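Long-range contacts in pinoresinol-lariciresinol reductase (Thuja plicata, PDB 1QYD), which reduces pinoresinol to lariciresinol and lariciresinol to secoisolariciresinol in lignan biosynthesis, taking the 4R-hydride from NADPH: residues 3-7 and 205-209; 62-66 and 95-99. One frame throughout, in Å; residues are numbered along the deposited sequence.

Contact 1: 3-7 and 205-209; sequences KKSRV and IKSID
Two donors from segment 3-7 converge on one carboxylate oxygen, OD2 of Asp-209, just beyond the end of helix 197-207. Lys-3 supplies the charge: its NZ lies 2.8 Å from Asp-209 OD2 in a hydrogen-bonded salt bridge, meeting it from above the carboxylate plane, 38° out of it. Extended beyond CG, the chain of Lys-3 carries CD and CE past the same oxygen before the ammonium group arrives. Ser-5 donates from the opposite face, OG to Asp-209 OD2 at 2.7 Å, on the syn side but 31° out of the carboxylate plane; its chi1 of -42° sets OG anti to the carbonyl carbon, turned to that carboxylate. An asparagine in place of Asp-209 would probably leave the Lys-3 ammonium without its countercharge in this contact.

Segment 3-7 leads into strand 7-10, the central strand of the Rossmann-type parallel sheet, and the contact fastens its entry to the turn that follows helix 197-207, some 200 residues later.

The apolar part is a single meeting at about a right angle, Val-7 CG1 with Ile-208 CD1 at 4.0 Å. Ile-208 continues onto Val-79 and Ile-81 of strand 79-82, whereas Ile-205 packs on helix 17-26.

Contact 2: 62-66 and 95-99; sequences ASLDD and EQLKL
The CA atoms of Leu-64 and Lys-98 are the nearest pair across the segments, 6.7 Å apart, where the loop after strand 58-60 passes the first turn of helix 96-105. Both lie at the C-terminal edge of the Rossmann-type sheet, where the Leu-64 side chain is about 6 Å from that of Arg-36, inferred to bind NADP(+). Leu-64 points its side chain at that turn and divides it between two neighbours: CD1 lies 3.7 Å from Glu-95 OE1, while CD2 reaches Leu-99 CB at 4.2 Å. The Leu-64 carbonyl O rests against the methylenes of Lys-98, 3.6 Å from CD.

The charged groups lie alongside. Lys-98, extended to CE, bends at its last torsion (chi4 73°), which brings NZ within 3.1 Å of Glu-95 OE2 in its own segment, a salt bridge whose hydrogen bond is weak. Asp-65 OD2 makes only a long salt bridge to Lys-98 NZ, 3.9 Å away, and Lys-266 of the second subunit forms long, weak ion pairs with both carboxylates.

With Asp-65 OD2 and Glu-95 OE1 just 4.1 Å apart, the acids probably repel each other, an effect that Lys-98 and, more weakly, Lys-266 would partly offset at this dimer interface.

Contact 2 is nested along the chain within the loop closed by contact 1: segments 62-66 and 95-99 both fall between 3-7 and 205-209. Their centres are about 22 Å apart and their nearest atoms about 10 Å, so the two do not touch. They share the five-stranded parallel sheet, of order 3-2-1-4-5. Contact 1 brings the turn after helix 197-207 back to the N-terminal edge of central strand 7-10. Contact 2, closer in sequence, ties consecutive crossovers together at the C-terminal edge, joining the loop after strand 58-60 to helix 96-105, which follows strand 79-82. Rossmann-type sheets bind the dinucleotide at that edge, consistent with the inferred NADP(+) residues Gly-11 and Arg-36 near Leu-64. Of the two, only contact 2 meets the second subunit.

Contact 1: 3-7 and 205-209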
loop_
_atom_site.group_PDB
_atom_site.type_symbol
_atom_site.label_atom_id
_atom_site.label_comp_id
_atom_site.label_asym_id
_atom_site.label_seq_id
_atom_site.Cartn_x
_atom_site.Cartn_y
_atom_site.Cartn_z
ATOM N N LYS A 3 22.273 24.956 -21.119
ATOM C CA LYS A 3 22.612 25.275 -19.718
ATOM C C LYS A 3 23.313 24.318 -18.753
ATOM O O LYS A 3 23.278 23.110 -18.912
ATOM C CB LYS A 3 21.327 25.795 -18.997
ATOM C CG LYS A 3 20.030 25.040 -19.193
ATOM C CD LYS A 3 18.860 25.826 -18.612
ATOM C CE LYS A 3 17.585 24.984 -18.734
ATOM N NZ LYS A 3 16.641 25.281 -17.664
ATOM N N LYS A 4 23.972 24.932 -17.745
ATOM C CA LYS A 4 24.694 24.289 -16.644
ATOM C C LYS A 4 23.931 24.269 -15.306
ATOM O O LYS A 4 23.916 25.233 -14.529
ATOM C CB LYS A 4 26.030 24.993 -16.401
ATOM C CG LYS A 4 26.960 25.091 -17.605
ATOM C CD LYS A 4 28.340 25.594 -17.179
ATOM C CE LYS A 4 29.142 24.531 -16.396
ATOM N NZ LYS A 4 29.353 23.300 -17.154
ATOM N N SER A 5 23.245 23.169 -15.018
ATOM C CA SER A 5 22.550 22.975 -13.755
ATOM C C SER A 5 22.860 21.536 -13.437
ATOM O O SER A 5 23.207 20.765 -14.330
ATOM C CB SER A 5 21.054 23.115 -13.876
ATOM O OG SER A 5 20.762 24.216 -14.716
ATOM N N ARG A 6 22.756 21.116 -12.187
ATOM C CA ARG A 6 23.151 19.767 -11.890
ATOM C C ARG A 6 21.978 18.942 -11.458
ATOM O O ARG A 6 21.348 19.185 -10.427
ATOM C CB ARG A 6 24.231 19.825 -10.833
ATOM C CG ARG A 6 25.532 20.347 -11.428
ATOM C CD ARG A 6 26.652 20.379 -10.421
ATOM N NE ARG A 6 27.913 20.645 -11.086
ATOM C CZ ARG A 6 29.070 20.716 -10.417
ATOM N NH1 ARG A 6 29.110 20.552 -9.083
ATOM N NH2 ARG A 6 30.208 20.915 -11.101
ATOM N N VAL A 7 21.666 17.955 -12.308
ATOM C CA VAL A 7 20.463 17.211 -12.009
ATOM C C VAL A 7 20.759 15.808 -11.587
ATOM O O VAL A 7 21.700 15.151 -12.009
ATOM C CB VAL A 7 19.445 17.233 -13.231
ATOM C CG1 VAL A 7 19.454 18.640 -13.863
ATOM C CG2 VAL A 7 19.782 16.196 -14.278
ATOM N N ILE A 205 12.876 19.323 -18.336
ATOM C CA ILE A 205 14.196 19.884 -18.124
ATOM C C ILE A 205 14.243 21.385 -18.419
ATOM O O ILE A 205 15.138 22.104 -17.955
ATOM C CB ILE A 205 15.206 19.046 -18.955
ATOM C CG1 ILE A 205 15.590 17.884 -18.088
ATOM C CG2 ILE A 205 16.528 19.706 -19.233
ATOM C CD1 ILE A 205 14.494 16.811 -17.989
ATOM N N LYS A 206 13.242 21.879 -19.155
ATOM C CA LYS A 206 13.058 23.314 -19.376
ATOM C C LYS A 206 12.319 24.041 -18.224
ATOM O O LYS A 206 12.422 25.259 -18.107
ATOM C CB LYS A 206 12.299 23.522 -20.688
ATOM C CG LYS A 206 13.101 23.010 -21.880
ATOM C CD LYS A 206 12.726 23.777 -23.125
ATOM C CE LYS A 206 13.774 23.437 -24.144
ATOM N NZ LYS A 206 13.981 24.531 -25.047
ATOM N N SER A 207 11.549 23.357 -17.356
ATOM C CA SER A 207 10.945 23.968 -16.195
ATOM C C SER A 207 11.991 24.251 -15.115
ATOM O O SER A 207 11.989 25.313 -14.504
ATOM C CB SER A 207 9.888 23.062 -15.598
ATOM O OG SER A 207 10.352 21.767 -15.241
ATOM N N ILE A 208 12.863 23.246 -14.964
ATOM C CA ILE A 208 13.924 23.026 -14.001
ATOM C C ILE A 208 14.521 24.209 -13.290
ATOM O O ILE A 208 14.547 24.250 -12.061
ATOM C CB ILE A 208 14.974 22.181 -14.777
ATOM C CG1 ILE A 208 14.655 20.753 -14.442
ATOM C CG2 ILE A 208 16.422 22.429 -14.421
ATOM C CD1 ILE A 208 15.745 19.756 -14.914
ATOM N N ASP A 209 14.990 25.161 -14.089
ATOM C CA ASP A 209 15.617 26.369 -13.582
ATOM C C ASP A 209 14.739 27.614 -13.722
ATOM O O ASP A 209 15.196 28.699 -13.364
ATOM C CB ASP A 209 16.933 26.617 -14.330
ATOM C CG ASP A 209 17.890 25.440 -14.442
ATOM O OD1 ASP A 209 18.157 24.773 -13.445
ATOM O OD2 ASP A 209 18.380 25.186 -15.533
#

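Contact 2: 62-66 and 95-99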
loop_
_atom_site.group_PDB
_atom_site.type_symbol
_atom_site.label_atom_id
_atom_site.label_comp_id
_atom_site.label_asym_id
_atom_site.label_seq_id
_atom_site.Cartn_x
_atom_site.Cartn_y
_atom_site.Cartn_z
ATOM N N ALA A 62 24.131 4.599 -4.724
ATOM C CA ALA A 62 23.237 4.810 -3.594
ATOM C C ALA A 62 21.880 4.128 -3.495
ATOM O O ALA A 62 21.279 3.784 -4.503
ATOM C CB ALA A 62 22.991 6.301 -3.468
ATOM N N SER A 63 21.407 3.896 -2.269
ATOM C CA SER A 63 20.047 3.446 -2.012
ATOM C C SER A 63 19.320 4.625 -1.340
ATOM O O SER A 63 19.932 5.640 -0.969
ATOM C CB SER A 63 20.072 2.229 -1.092
ATOM O OG SER A 63 18.810 1.742 -0.647
ATOM N N LEU A 64 17.989 4.544 -1.182
ATOM C CA LEU A 64 17.233 5.624 -0.563
ATOM C C LEU A 64 17.211 5.621 0.949
ATOM O O LEU A 64 16.915 6.638 1.593
ATOM C CB LEU A 64 15.829 5.573 -1.054
ATOM C CG LEU A 64 15.671 6.088 -2.439
ATOM C CD1 LEU A 64 14.514 5.358 -3.082
ATOM C CD2 LEU A 64 15.515 7.583 -2.400
ATOM N N ASP A 65 17.512 4.421 1.469
ATOM C CA ASP A 65 17.566 4.167 2.897
ATOM C C ASP A 65 18.797 4.713 3.583
ATOM O O ASP A 65 18.759 5.008 4.780
ATOM C CB ASP A 65 17.480 2.671 3.139
ATOM C CG ASP A 65 16.058 2.139 3.161
ATOM O OD1 ASP A 65 15.759 1.356 4.069
ATOM O OD2 ASP A 65 15.274 2.506 2.277
ATOM N N ASP A 66 19.891 4.834 2.819
ATOM C CA ASP A 66 21.105 5.414 3.349
ATOM C C ASP A 66 21.008 6.935 3.299
ATOM O O ASP A 66 21.458 7.597 2.357
ATOM C CB ASP A 66 22.287 4.940 2.533
ATOM C CG ASP A 66 23.496 4.879 3.444
ATOM O OD1 ASP A 66 24.376 5.747 3.354
ATOM O OD2 ASP A 66 23.523 3.949 4.260
ATOM N N GLU A 95 8.470 6.306 -1.051
ATOM C CA GLU A 95 9.909 6.200 -0.787
ATOM C C GLU A 95 10.530 7.569 -0.904
ATOM O O GLU A 95 11.541 7.884 -0.301
ATOM C CB GLU A 95 10.595 5.300 -1.805
ATOM C CG GLU A 95 10.385 3.813 -1.561
ATOM C CD GLU A 95 11.345 3.132 -0.573
ATOM O OE1 GLU A 95 12.566 3.278 -0.718
ATOM O OE2 GLU A 95 10.862 2.421 0.315
ATOM N N GLN A 96 9.915 8.374 -1.757
ATOM C CA GLN A 96 10.239 9.765 -1.990
ATOM C C GLN A 96 10.170 10.623 -0.734
ATOM O O GLN A 96 10.645 11.754 -0.789
ATOM C CB GLN A 96 9.284 10.344 -2.971
ATOM C CG GLN A 96 9.294 9.618 -4.267
ATOM C CD GLN A 96 8.350 10.318 -5.209
ATOM O OE1 GLN A 96 7.167 10.037 -5.251
ATOM N NE2 GLN A 96 8.842 11.271 -5.971
ATOM N N LEU A 97 9.531 10.157 0.363
ATOM C CA LEU A 97 9.442 10.872 1.639
ATOM C C LEU A 97 10.813 10.980 2.295
ATOM O O LEU A 97 11.230 12.068 2.693
ATOM C CB LEU A 97 8.422 10.144 2.522
ATOM C CG LEU A 97 6.944 10.407 2.076
ATOM C CD1 LEU A 97 5.990 9.451 2.727
ATOM C CD2 LEU A 97 6.500 11.791 2.507
ATOM N N LYS A 98 11.542 9.849 2.277
ATOM C CA LYS A 98 12.954 9.706 2.605
ATOM C C LYS A 98 13.761 10.698 1.789
ATOM O O LYS A 98 14.566 11.423 2.352
ATOM C CB LYS A 98 13.495 8.330 2.242
ATOM C CG LYS A 98 12.705 7.114 2.707
ATOM C CD LYS A 98 13.551 5.887 2.460
ATOM C CE LYS A 98 13.008 4.714 3.261
ATOM N NZ LYS A 98 11.775 4.195 2.699
ATOM N N LEU A 99 13.580 10.746 0.473
ATOM C CA LEU A 99 14.210 11.780 -0.349
ATOM C C LEU A 99 13.813 13.229 -0.005
ATOM O O LEU A 99 14.592 14.140 -0.260
ATOM C CB LEU A 99 13.878 11.394 -1.793
ATOM C CG LEU A 99 14.339 12.072 -3.077
ATOM C CD1 LEU A 99 15.816 12.376 -3.133
ATOM C CD2 LEU A 99 13.999 11.101 -4.178
#